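PDB 4F0C: glutathione transferase from Phanerochaete chrysosporium, which probably conjugates glutathione to electrophilic compounds, as glutathione transferases do, and binds oxidized glutathione in a pocket. Local coordinates for residues E73-L78 / Q104-Q109; S111-Y116 / V174-T179. All coordinates share one frame; numbering follows the deposited sequence.

Contact 1. Residues E73-L78 / Q104-Q109; sequences ESDAIL and QWLFFQ. With GDS (oxidized glutathione disulfide), chain B; SO4 (sulfate ion), chain C.
D75 pushes its carboxylate against the turn of helix formed by L106 and Q109, and so illustrates how a glutathione transferase joins its thioredoxin-like domain to its all-helical one. The two helix segments run nearly antiparallel at 155°, with axes 10.4 Å apart. With CG set opposite its own carbonyl carbon (chi1 -73°), D75 brings OD2 within 2.7 Å of Q109 OE1, the carboxylate and amide planes being turned 66° apart. OD2 also lies 3.0 Å from L106 O, two acceptors with no hydrogen bond between them. The amine of K20 ties the group together, with a salt bridge to D75 OD1 and hydrogen bonds to Q109 OE1 and S74 OG, while Q109 NE2 turns to Q113 OE1, leaving OE1 on the D75 side. Beside the polar cluster, L106 CD2 lies 4.4 Å from L78 CD1, a looser apolar flank.

The start of helix 74-85 reads one gamma-glutamyl end of the ligand. E73, at the N-cap, receives the ligand N1 on OE1 at 2.7 Å, while S74 N gives an almost straight bond to carboxylate oxygen OE2, 2.9 Å away.

Around the pair, S172 of helix 168-172 touches L78, L106 and Q109, L24 of helix 18-28 packs on L78, and F107 stacks on F107 of the second subunit.

Contact 2. Residues S111-Y116 / V174-T179; sequences SGQGPY and VIWNAT. With GDS (oxidized glutathione disulfide), chain B.
Q113 OE1 is gripped twice: a water 2.9 Å away donates to it, as does Q109 NE2, one helical turn earlier. The same water accepts from W176 N, 2.9 Å off, tying the two helices together inside the all-helical C-terminal domain of the glutathione transferase fold, where the segments meet at 47°. Q113 holds CG anti to its backbone N (chi1 -173°) and runs extended from there, which carries the amide across to the partner helix. Its other end, NE2, gives a weak bond to N177 OD1 at 2.8 Å, the two amides being roughly perpendicular, and bonds to F173 O too; both polar ends of this buried amide therefore have partners. Between those ends, Q113 CD rests against W176 CB at 3.4 Å.

One residue on, G114 lays its CA over one face of the W176 indole in a CH-pi contact, 3.9 Å from the centroid of the five-membered ring and 19° off its normal. Helix 96-126 is irregular here, with a wider pi-type turn at 111-113 and a kink where neither P115 N nor Y116 N is bonded to the turn before; P115 has no N-H to give. Next to the bend lies the ligand: a glycyl carboxylate oxygen of the disulfide, OE6, sits 3.3 Å from P115 CG, beside a G114 that has no side chain to obstruct it. W176 NE1 bonds to N17 OD1, a link that should steady the indole at the pocket wall. This wall probably belongs to the electrophile side of the site, occupied here by the second glutathione half. At the far rim of the indole, W176 CH2 meets the ligand's cysteinyl CB5 at 3.6 Å.

Overall arrangement
Both contacts are buried and share helix 96-126, which acts as a common spine: residues 104-109 face the thioredoxin-like domain, residues 111-116 another helix of their own domain. Contact 1 is thus an interdomain joint dominated by clustered oxygens around a lysine, whereas contact 2 relies on amides, a water and an aromatic face. Q109 couples them, with its O 3.1 Å from G114 N in a probable hydrogen bond and its NE2 packed on W176 CD1. The same disulfide touches both, gripped through one gamma-glutamyl end by contact 1 and packed along its other half by contact 2. S111 of the second subunit joins E73 at this site, making it a product of the dimer.

Contact 1. Residues E73-L78 / Q104-Q109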
ATOM      1  N   GLU A  73       3.074   7.712   6.118  1.00  5.60           N
ATOM      2  CA  GLU A  73       3.101   6.376   5.503  1.00  6.99           C
ATOM      3  C   GLU A  73       4.427   5.717   5.854  1.00  8.07           C
ATOM      4  O   GLU A  73       5.489   6.125   5.364  1.00 11.30           O
ATOM      5  CB  GLU A  73       2.863   6.364   3.980  1.00  8.82           C
ATOM      6  CG  GLU A  73       1.390   6.590   3.577  1.00  8.18           C
ATOM      7  CD  GLU A  73       0.447   5.527   4.156  1.00 11.36           C
ATOM      8  OE1 GLU A  73       0.776   4.326   4.126  1.00  9.79           O
ATOM      9  OE2 GLU A  73      -0.637   5.905   4.664  1.00 10.72           O
ATOM     10  N   SER A  74       4.364   4.717   6.725  1.00  8.89           N
ATOM     11  CA  SER A  74       5.566   3.997   7.156  1.00 10.93           C
ATOM     12  C   SER A  74       6.530   3.651   6.006  1.00 11.57           C
ATOM     13  O   SER A  74       7.737   3.857   6.139  1.00  8.36           O
ATOM     14  CB  SER A  74       5.201   2.724   7.966  1.00  7.76           C
ATOM     15  OG  SER A  74       4.419   1.778   7.219  1.00 10.38           O
ATOM     16  N   ASP A  75       6.019   3.142   4.875  1.00  7.29           N
ATOM     17  CA  ASP A  75       6.955   2.691   3.845  1.00  9.73           C
ATOM     18  C   ASP A  75       7.546   3.863   3.057  1.00 10.23           C
ATOM     19  O   ASP A  75       8.672   3.767   2.525  1.00  8.59           O
ATOM     20  CB  ASP A  75       6.313   1.674   2.866  1.00  7.18           C
ATOM     21  CG  ASP A  75       6.101   0.309   3.497  1.00 11.79           C
ATOM     22  OD1 ASP A  75       6.480   0.088   4.691  1.00 11.33           O
ATOM     23  OD2 ASP A  75       5.586  -0.565   2.782  1.00  9.43           O
ATOM     24  N   ALA A  76       6.794   4.957   2.944  1.00 10.11           N
ATOM     25  CA  ALA A  76       7.395   6.163   2.348  1.00 10.44           C
ATOM     26  C   ALA A  76       8.478   6.746   3.250  1.00 10.96           C
ATOM     27  O   ALA A  76       9.493   7.257   2.766  1.00  8.77           O
ATOM     28  CB  ALA A  76       6.335   7.215   2.047  1.00  8.42           C
ATOM     29  N   ILE A  77       8.255   6.695   4.560  1.00  6.95           N
ATOM     30  CA  ILE A  77       9.289   7.083   5.523  1.00  9.64           C
ATOM     31  C   ILE A  77      10.573   6.251   5.348  1.00 10.87           C
ATOM     32  O   ILE A  77      11.695   6.810   5.369  1.00  8.90           O
ATOM     33  CB  ILE A  77       8.761   6.965   6.980  1.00  7.43           C
ATOM     34  CG1 ILE A  77       7.615   7.966   7.190  1.00  8.94           C
ATOM     35  CG2 ILE A  77       9.889   7.229   8.022  1.00  7.81           C
ATOM     36  CD1 ILE A  77       6.865   7.742   8.497  1.00 10.18           C
ATOM     37  N   LEU A  78      10.413   4.939   5.155  1.00  6.87           N
ATOM     38  CA  LEU A  78      11.585   4.081   4.926  1.00  9.92           C
ATOM     39  C   LEU A  78      12.357   4.543   3.686  1.00  9.33           C
ATOM     40  O   LEU A  78      13.579   4.632   3.732  1.00  8.77           O
ATOM     41  CB  LEU A  78      11.209   2.598   4.774  1.00  9.46           C
ATOM     42  CG  LEU A  78      10.487   1.921   5.956  1.00  8.40           C
ATOM     43  CD1 LEU A  78      10.037   0.477   5.597  1.00 10.24           C
ATOM     44  CD2 LEU A  78      11.373   1.912   7.232  1.00  8.26           C
ATOM     45  N   GLN A 104       8.472  -1.979  -5.712  1.00  7.54           N
ATOM     46  CA  GLN A 104       7.406  -2.954  -5.939  1.00  7.73           C
ATOM     47  C   GLN A 104       7.151  -3.809  -4.682  1.00  9.09           C
ATOM     48  O   GLN A 104       6.020  -3.972  -4.262  1.00  8.32           O
ATOM     49  CB  GLN A 104       7.822  -3.869  -7.083  1.00  6.47           C
ATOM     50  CG  GLN A 104       6.899  -5.088  -7.343  1.00  5.57           C
ATOM     51  CD  GLN A 104       7.597  -6.092  -8.227  1.00  8.81           C
ATOM     52  OE1 GLN A 104       7.480  -6.037  -9.456  1.00  8.32           O
ATOM     53  NE2 GLN A 104       8.397  -7.005  -7.595  1.00  9.43           N
ATOM     54  N   TRP A 105       8.217  -4.368  -4.097  1.00  9.25           N
ATOM     55  CA  TRP A 105       8.061  -5.171  -2.895  1.00  9.63           C
ATOM     56  C   TRP A 105       7.529  -4.345  -1.723  1.00 11.69           C
ATOM     57  O   TRP A 105       6.745  -4.854  -0.927  1.00  9.19           O
ATOM     58  CB  TRP A 105       9.367  -5.894  -2.539  1.00  6.32           C
ATOM     59  CG  TRP A 105       9.543  -7.106  -3.450  1.00  6.96           C
ATOM     60  CD1 TRP A 105      10.331  -7.189  -4.561  1.00  9.10           C
ATOM     61  CD2 TRP A 105       8.856  -8.354  -3.335  1.00 11.66           C
ATOM     62  NE1 TRP A 105      10.201  -8.440  -5.140  1.00 11.27           N
ATOM     63  CE2 TRP A 105       9.293  -9.170  -4.403  1.00 13.38           C
ATOM     64  CE3 TRP A 105       7.930  -8.870  -2.405  1.00 10.67           C
ATOM     65  CZ2 TRP A 105       8.834 -10.490  -4.583  1.00  7.87           C
ATOM     66  CZ3 TRP A 105       7.452 -10.193  -2.588  1.00 10.70           C
ATOM     67  CH2 TRP A 105       7.896 -10.968  -3.683  1.00  8.80           C
ATOM     68  N   LEU A 106       7.955  -3.089  -1.610  1.00  7.34           N
ATOM     69  CA  LEU A 106       7.388  -2.201  -0.576  1.00  7.49           C
ATOM     70  C   LEU A 106       5.880  -1.989  -0.782  1.00  8.99           C
ATOM     71  O   LEU A 106       5.095  -2.007   0.182  1.00  6.92           O
ATOM     72  CB  LEU A 106       8.112  -0.840  -0.521  1.00  6.48           C
ATOM     73  CG  LEU A 106       9.542  -0.937   0.013  1.00  9.57           C
ATOM     74  CD1 LEU A 106      10.353   0.350  -0.318  1.00  9.58           C
ATOM     75  CD2 LEU A 106       9.475  -1.156   1.526  1.00  5.93           C
ATOM     76  N   PHE A 107       5.473  -1.784  -2.027  1.00  7.47           N
ATOM     77  CA  PHE A 107       4.043  -1.646  -2.310  1.00  7.12           C
ATOM     78  C   PHE A 107       3.298  -2.923  -1.987  1.00  6.95           C
ATOM     79  O   PHE A 107       2.149  -2.871  -1.516  1.00  9.54           O
ATOM     80  CB  PHE A 107       3.761  -1.187  -3.752  1.00  6.93           C
ATOM     81  CG  PHE A 107       3.764   0.333  -3.888  1.00  7.99           C
ATOM     82  CD1 PHE A 107       2.635   1.086  -3.510  1.00  5.99           C
ATOM     83  CD2 PHE A 107       4.902   1.004  -4.317  1.00  8.50           C
ATOM     84  CE1 PHE A 107       2.652   2.497  -3.593  1.00  6.59           C
ATOM     85  CE2 PHE A 107       4.928   2.406  -4.413  1.00 12.01           C
ATOM     86  CZ  PHE A 107       3.818   3.156  -4.041  1.00 10.11           C
ATOM     87  N   PHE A 108       3.935  -4.063  -2.231  1.00  7.19           N
ATOM     88  CA  PHE A 108       3.292  -5.334  -1.858  1.00 10.52           C
ATOM     89  C   PHE A 108       3.129  -5.423  -0.332  1.00  8.66           C
ATOM     90  O   PHE A 108       2.072  -5.810   0.179  1.00  9.44           O
ATOM     91  CB  PHE A 108       4.042  -6.554  -2.426  1.00  7.28           C
ATOM     92  CG  PHE A 108       3.468  -7.887  -1.953  1.00 11.14           C
ATOM     93  CD1 PHE A 108       2.117  -8.143  -2.054  1.00 10.36           C
ATOM     94  CD2 PHE A 108       4.286  -8.855  -1.389  1.00 11.69           C
ATOM     95  CE1 PHE A 108       1.555  -9.388  -1.606  1.00 10.38           C
ATOM     96  CE2 PHE A 108       3.749 -10.096  -0.950  1.00 14.51           C
ATOM     97  CZ  PHE A 108       2.376 -10.352  -1.061  1.00 13.16           C
ATOM     98  N   GLN A 109       4.168  -5.037   0.392  1.00  7.93           N
ATOM     99  CA  GLN A 109       4.060  -5.013   1.854  1.00 10.24           C
ATOM    100  C   GLN A 109       2.906  -4.070   2.257  1.00 10.36           C
ATOM    101  O   GLN A 109       2.051  -4.412   3.090  1.00  7.41           O
ATOM    102  CB  GLN A 109       5.366  -4.503   2.491  1.00  5.14           C
ATOM    103  CG  GLN A 109       5.387  -4.678   4.025  1.00  5.65           C
ATOM    104  CD  GLN A 109       4.522  -3.623   4.744  1.00  9.67           C
ATOM    105  OE1 GLN A 109       4.583  -2.431   4.421  1.00 10.93           O
ATOM    106  NE2 GLN A 109       3.716  -4.067   5.730  1.00  7.24           N
TER
HETATM  107  N1  GDS B 301      -0.537   2.413   5.578  1.00  7.86           N
HETATM  108  CA1 GDS B 301      -0.245   3.076   6.905  1.00 11.40           C
HETATM  109  C1  GDS B 301       1.297   3.015   7.247  1.00 10.14           C
HETATM  110  OE1 GDS B 301       1.970   2.006   6.880  1.00 11.70           O
HETATM  111  OE2 GDS B 301       1.791   4.032   7.812  1.00 11.88           O
HETATM  112  CB1 GDS B 301      -1.046   2.412   8.080  1.00  9.63           C
HETATM  113  CG1 GDS B 301      -0.740   3.106   9.427  1.00 13.74           C
HETATM  114  CD1 GDS B 301      -1.651   2.552  10.477  1.00 16.41           C
HETATM  115  O1  GDS B 301      -2.473   1.670  10.294  1.00 14.96           O
HETATM  116  N2  GDS B 301      -1.483   3.128  11.720  1.00 15.70           N
HETATM  117  CA2 GDS B 301      -2.314   2.729  12.873  1.00 14.28           C
HETATM  118  C2  GDS B 301      -3.085   3.919  13.392  1.00 14.39           C
HETATM  119  O2  GDS B 301      -2.528   5.016  13.492  1.00 14.79           O
HETATM  120  CB2 GDS B 301      -1.431   2.277  14.060  1.00 18.74           C
HETATM  121  SG2 GDS B 301      -0.689   0.671  13.696  1.00 20.16           S
HETATM  122  N3  GDS B 301      -4.350   3.693  13.806  1.00 17.08           N
HETATM  123  CA3 GDS B 301      -5.116   4.779  14.351  1.00 23.21           C
HETATM  124  C3  GDS B 301      -6.518   4.808  13.753  1.00 23.71           C
HETATM  125  OE3 GDS B 301      -7.372   5.539  14.300  1.00 29.19           O
HETATM  126  OE4 GDS B 301      -6.671   4.141  12.713  1.00 26.25           O
HETATM  127  N4  GDS B 301      -3.292  -0.994   9.656  1.00 16.15           N
HETATM  128  CA4 GDS B 301      -3.362  -1.549   8.296  1.00 11.59           C
HETATM  129  C4  GDS B 301      -1.958  -1.410   7.639  1.00 12.91           C
HETATM  130  OE5 GDS B 301      -0.940  -1.470   8.377  1.00 12.57           O
HETATM  131  OE6 GDS B 301      -1.957  -1.261   6.400  1.00 12.99           O
HETATM  132  C5  GDS B 301      -4.034  -1.535  10.676  1.00 19.18           C
HETATM  133  O5  GDS B 301      -4.787  -2.500  10.536  1.00 18.09           O
HETATM  134  CA5 GDS B 301      -3.895  -0.916  12.061  1.00 17.46           C
HETATM  135  N5  GDS B 301      -5.150  -1.097  12.843  1.00 16.28           N
HETATM  136  CB5 GDS B 301      -2.718  -1.605  12.760  1.00 18.22           C
HETATM  137  SG5 GDS B 301      -2.243  -0.690  14.276  1.00 20.81           S
HETATM  138  CA6 GDS B 301      -8.520   1.290  12.675  1.00 24.53           C
HETATM  139  C6  GDS B 301      -9.536   0.198  12.148  1.00 26.85           C
HETATM  140  OE7 GDS B 301     -10.755   0.475  12.142  1.00 28.20           O
HETATM  141  OE8 GDS B 301      -9.045  -0.881  11.754  1.00 26.92           O
HETATM  142  N6  GDS B 301      -9.136   2.616  12.629  1.00 24.14           N
HETATM  143  CB6 GDS B 301      -8.097   0.871  14.114  1.00 20.34           C
HETATM  144  CG6 GDS B 301      -7.106  -0.304  14.127  1.00 18.60           C
HETATM  145  CD6 GDS B 301      -5.849   0.032  13.334  1.00 22.20           C
HETATM  146  O6  GDS B 301      -5.410   1.170  13.130  1.00 21.34           O
HETATM  147  S   SO4 C 302      10.486 -10.102  -8.578  1.00 21.60           S
HETATM  148  O1  SO4 C 302       9.096  -9.622  -8.577  1.00 16.71           O
HETATM  149  O2  SO4 C 302      11.206  -9.565  -9.713  1.00 30.98           O
HETATM  150  O3  SO4 C 302      11.306  -9.603  -7.450  1.00 14.20           O
HETATM  151  O4  SO4 C 302      10.427 -11.535  -8.549  1.00 27.88           O

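Contact 2. Residues S111-Y116 / V174-T179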
ATOM      1  N   SER A 111       0.259  -2.782   0.735  1.00  9.74           N
ATOM      2  CA  SER A 111      -1.114  -2.977   0.254  1.00  8.74           C
ATOM      3  C   SER A 111      -1.590  -4.409   0.520  1.00  8.50           C
ATOM      4  O   SER A 111      -2.781  -4.681   0.622  1.00 11.85           O
ATOM      5  CB  SER A 111      -1.215  -2.651  -1.259  1.00  7.47           C
ATOM      6  OG  SER A 111      -0.420  -3.539  -2.046  1.00 10.09           O
ATOM      7  N   GLY A 112      -0.647  -5.336   0.603  1.00  8.37           N
ATOM      8  CA  GLY A 112      -0.999  -6.757   0.630  1.00  7.13           C
ATOM      9  C   GLY A 112      -0.668  -7.401   1.976  1.00 16.28           C
ATOM     10  O   GLY A 112      -1.266  -8.403   2.321  1.00 12.60           O
ATOM     11  N   GLN A 113       0.283  -6.845   2.734  1.00 11.45           N
ATOM     12  CA  GLN A 113       0.539  -7.391   4.084  1.00  7.70           C
ATOM     13  C   GLN A 113      -0.196  -6.590   5.174  1.00 11.59           C
ATOM     14  O   GLN A 113      -1.118  -7.122   5.779  1.00 10.43           O
ATOM     15  CB  GLN A 113       2.030  -7.491   4.406  1.00  8.59           C
ATOM     16  CG  GLN A 113       2.324  -8.217   5.752  1.00  8.90           C
ATOM     17  CD  GLN A 113       3.705  -7.902   6.320  1.00  8.32           C
ATOM     18  OE1 GLN A 113       4.127  -6.752   6.355  1.00 11.25           O
ATOM     19  NE2 GLN A 113       4.399  -8.941   6.811  1.00 10.31           N
ATOM     20  N   GLY A 114       0.253  -5.358   5.451  1.00  9.27           N
ATOM     21  CA  GLY A 114      -0.352  -4.516   6.494  1.00  8.86           C
ATOM     22  C   GLY A 114      -1.889  -4.532   6.561  1.00  9.94           C
ATOM     23  O   GLY A 114      -2.461  -4.849   7.592  1.00 11.47           O
ATOM     24  N   PRO A 115      -2.565  -4.206   5.439  1.00 11.70           N
ATOM     25  CA  PRO A 115      -4.008  -3.998   5.544  1.00 10.08           C
ATOM     26  C   PRO A 115      -4.745  -5.305   5.849  1.00  8.75           C
ATOM     27  O   PRO A 115      -5.630  -5.286   6.695  1.00 11.34           O
ATOM     28  CB  PRO A 115      -4.391  -3.449   4.154  1.00 12.75           C
ATOM     29  CG  PRO A 115      -3.121  -2.731   3.682  1.00 10.38           C
ATOM     30  CD  PRO A 115      -2.044  -3.746   4.133  1.00  9.52           C
ATOM     31  N   TYR A 116      -4.328  -6.415   5.251  1.00  8.56           N
ATOM     32  CA  TYR A 116      -5.023  -7.679   5.455  1.00 13.57           C
ATOM     33  C   TYR A 116      -4.648  -8.280   6.810  1.00 12.56           C
ATOM     34  O   TYR A 116      -5.497  -8.803   7.517  1.00 11.79           O
ATOM     35  CB  TYR A 116      -4.657  -8.670   4.332  1.00  8.30           C
ATOM     36  CG  TYR A 116      -5.283  -8.248   3.019  1.00 14.27           C
ATOM     37  CD1 TYR A 116      -6.589  -8.614   2.694  1.00 16.67           C
ATOM     38  CD2 TYR A 116      -4.585  -7.443   2.120  1.00 17.21           C
ATOM     39  CE1 TYR A 116      -7.182  -8.217   1.461  1.00 18.16           C
ATOM     40  CE2 TYR A 116      -5.170  -7.023   0.903  1.00 12.68           C
ATOM     41  CZ  TYR A 116      -6.463  -7.411   0.582  1.00 19.20           C
ATOM     42  OH  TYR A 116      -7.035  -6.994  -0.622  1.00 17.73           O
ATOM     43  N   VAL A 174       8.881  -7.229   8.511  1.00 10.65           N
ATOM     44  CA  VAL A 174       9.231  -7.932   9.742  1.00 12.16           C
ATOM     45  C   VAL A 174       8.156  -7.794  10.817  1.00 17.89           C
ATOM     46  O   VAL A 174       7.724  -8.800  11.384  1.00 12.30           O
ATOM     47  CB  VAL A 174      10.603  -7.464  10.293  1.00 10.33           C
ATOM     48  CG1 VAL A 174      10.841  -8.067  11.685  1.00 14.11           C
ATOM     49  CG2 VAL A 174      11.713  -7.903   9.324  1.00 11.20           C
ATOM     50  N   ILE A 175       7.724  -6.561  11.105  1.00 13.77           N
ATOM     51  CA  ILE A 175       6.868  -6.368  12.294  1.00 12.03           C
ATOM     52  C   ILE A 175       5.506  -7.079  12.164  1.00 12.42           C
ATOM     53  O   ILE A 175       5.078  -7.766  13.105  1.00 11.64           O
ATOM     54  CB  ILE A 175       6.733  -4.886  12.744  1.00 11.32           C
ATOM     55  CG1 ILE A 175       6.092  -4.798  14.142  1.00 13.14           C
ATOM     56  CG2 ILE A 175       5.962  -4.040  11.699  1.00  8.54           C
ATOM     57  CD1 ILE A 175       6.994  -5.289  15.296  1.00 12.79           C
ATOM     58  N   TRP A 176       4.865  -6.979  10.994  1.00 12.23           N
ATOM     59  CA  TRP A 176       3.596  -7.690  10.808  1.00 12.35           C
ATOM     60  C   TRP A 176       3.775  -9.207  10.765  1.00 14.69           C
ATOM     61  O   TRP A 176       2.885  -9.952  11.203  1.00 14.18           O
ATOM     62  CB  TRP A 176       2.861  -7.215   9.557  1.00  8.53           C
ATOM     63  CG  TRP A 176       2.061  -5.946   9.762  1.00 13.07           C
ATOM     64  CD1 TRP A 176       2.351  -4.697   9.264  1.00  9.08           C
ATOM     65  CD2 TRP A 176       0.840  -5.806  10.513  1.00 12.92           C
ATOM     66  NE1 TRP A 176       1.389  -3.805   9.664  1.00 11.76           N
ATOM     67  CE2 TRP A 176       0.445  -4.458  10.415  1.00 13.35           C
ATOM     68  CE3 TRP A 176       0.028  -6.702  11.232  1.00 13.43           C
ATOM     69  CZ2 TRP A 176      -0.711  -3.968  11.029  1.00 12.53           C
ATOM     70  CZ3 TRP A 176      -1.124  -6.219  11.845  1.00 13.32           C
ATOM     71  CH2 TRP A 176      -1.484  -4.869  11.738  1.00 11.75           C
ATOM     72  N   ASN A 177       4.896  -9.683  10.231  1.00 10.46           N
ATOM     73  CA  ASN A 177       5.127 -11.144  10.253  1.00 13.19           C
ATOM     74  C   ASN A 177       5.298 -11.652  11.664  1.00 13.74           C
ATOM     75  O   ASN A 177       4.815 -12.734  12.010  1.00 13.46           O
ATOM     76  CB  ASN A 177       6.309 -11.573   9.363  1.00 11.75           C
ATOM     77  CG  ASN A 177       5.939 -11.596   7.886  1.00 12.01           C
ATOM     78  OD1 ASN A 177       4.754 -11.673   7.532  1.00 12.47           O
ATOM     79  ND2 ASN A 177       6.942 -11.556   7.016  1.00 12.01           N
ATOM     80  N   ALA A 178       5.971 -10.864  12.499  1.00 15.34           N
ATOM     81  CA  ALA A 178       6.180 -11.277  13.885  1.00 14.18           C
ATOM     82  C   ALA A 178       4.824 -11.328  14.598  1.00 14.69           C
ATOM     83  O   ALA A 178       4.539 -12.251  15.349  1.00 15.33           O
ATOM     84  CB  ALA A 178       7.149 -10.297  14.613  1.00 13.31           C
ATOM     85  N   THR A 179       4.013 -10.294  14.368  1.00 15.04           N
ATOM     86  CA  THR A 179       2.654 -10.214  14.893  1.00 18.16           C
ATOM     87  C   THR A 179       1.803 -11.423  14.432  1.00 17.85           C
ATOM     88  O   THR A 179       1.077 -12.029  15.223  1.00 17.50           O
ATOM     89  CB  THR A 179       2.015  -8.898  14.379  1.00 21.17           C
ATOM     90  OG1 THR A 179       2.833  -7.778  14.785  1.00 22.39           O
ATOM     91  CG2 THR A 179       0.622  -8.739  14.900  1.00 23.43           C
TER
HETATM   92  N1  GDS B 301      -0.537   2.413   5.578  1.00  7.86           N
HETATM   93  CA1 GDS B 301      -0.245   3.076   6.905  1.00 11.40           C
HETATM   94  C1  GDS B 301       1.297   3.015   7.247  1.00 10.14           C
HETATM   95  OE1 GDS B 301       1.970   2.006   6.880  1.00 11.70           O
HETATM   96  OE2 GDS B 301       1.791   4.032   7.812  1.00 11.88           O
HETATM   97  CB1 GDS B 301      -1.046   2.412   8.080  1.00  9.63           C
HETATM   98  CG1 GDS B 301      -0.740   3.106   9.427  1.00 13.74           C
HETATM   99  CD1 GDS B 301      -1.651   2.552  10.477  1.00 16.41           C
HETATM  100  O1  GDS B 301      -2.473   1.670  10.294  1.00 14.96           O
HETATM  101  N2  GDS B 301      -1.483   3.128  11.720  1.00 15.70           N
HETATM  102  CA2 GDS B 301      -2.314   2.729  12.873  1.00 14.28           C
HETATM  103  C2  GDS B 301      -3.085   3.919  13.392  1.00 14.39           C
HETATM  104  O2  GDS B 301      -2.528   5.016  13.492  1.00 14.79           O
HETATM  105  CB2 GDS B 301      -1.431   2.277  14.060  1.00 18.74           C
HETATM  106  SG2 GDS B 301      -0.689   0.671  13.696  1.00 20.16           S
HETATM  107  N3  GDS B 301      -4.350   3.693  13.806  1.00 17.08           N
HETATM  108  CA3 GDS B 301      -5.116   4.779  14.351  1.00 23.21           C
HETATM  109  C3  GDS B 301      -6.518   4.808  13.753  1.00 23.71           C
HETATM  110  OE3 GDS B 301      -7.372   5.539  14.300  1.00 29.19           O
HETATM  111  OE4 GDS B 301      -6.671   4.141  12.713  1.00 26.25           O
HETATM  112  N4  GDS B 301      -3.292  -0.994   9.656  1.00 16.15           N
HETATM  113  CA4 GDS B 301      -3.362  -1.549   8.296  1.00 11.59           C
HETATM  114  C4  GDS B 301      -1.958  -1.410   7.639  1.00 12.91           C
HETATM  115  OE5 GDS B 301      -0.940  -1.470   8.377  1.00 12.57           O
HETATM  116  OE6 GDS B 301      -1.957  -1.261   6.400  1.00 12.99           O
HETATM  117  C5  GDS B 301      -4.034  -1.535  10.676  1.00 19.18           C
HETATM  118  O5  GDS B 301      -4.787  -2.500  10.536  1.00 18.09           O
HETATM  119  CA5 GDS B 301      -3.895  -0.916  12.061  1.00 17.46           C
HETATM  120  N5  GDS B 301      -5.150  -1.097  12.843  1.00 16.28           N
HETATM  121  CB5 GDS B 301      -2.718  -1.605  12.760  1.00 18.22           C
HETATM  122  SG5 GDS B 301      -2.243  -0.690  14.276  1.00 20.81           S
HETATM  123  CA6 GDS B 301      -8.520   1.290  12.675  1.00 24.53           C
HETATM  124  C6  GDS B 301      -9.536   0.198  12.148  1.00 26.85           C
HETATM  125  OE7 GDS B 301     -10.755   0.475  12.142  1.00 28.20           O
HETATM  126  OE8 GDS B 301      -9.045  -0.881  11.754  1.00 26.92           O
HETATM  127  N6  GDS B 301      -9.136   2.616  12.629  1.00 24.14           N
HETATM  128  CB6 GDS B 301      -8.097   0.871  14.114  1.00 20.34           C
HETATM  129  CG6 GDS B 301      -7.106  -0.304  14.127  1.00 18.60           C
HETATM  130  CD6 GDS B 301      -5.849   0.032  13.334  1.00 22.20           C
HETATM  131  O6  GDS B 301      -5.410   1.170  13.130  1.00 21.34           O
HETATM  132  O   HOH W   1       5.479  -5.487   8.560  1.00 10.18           O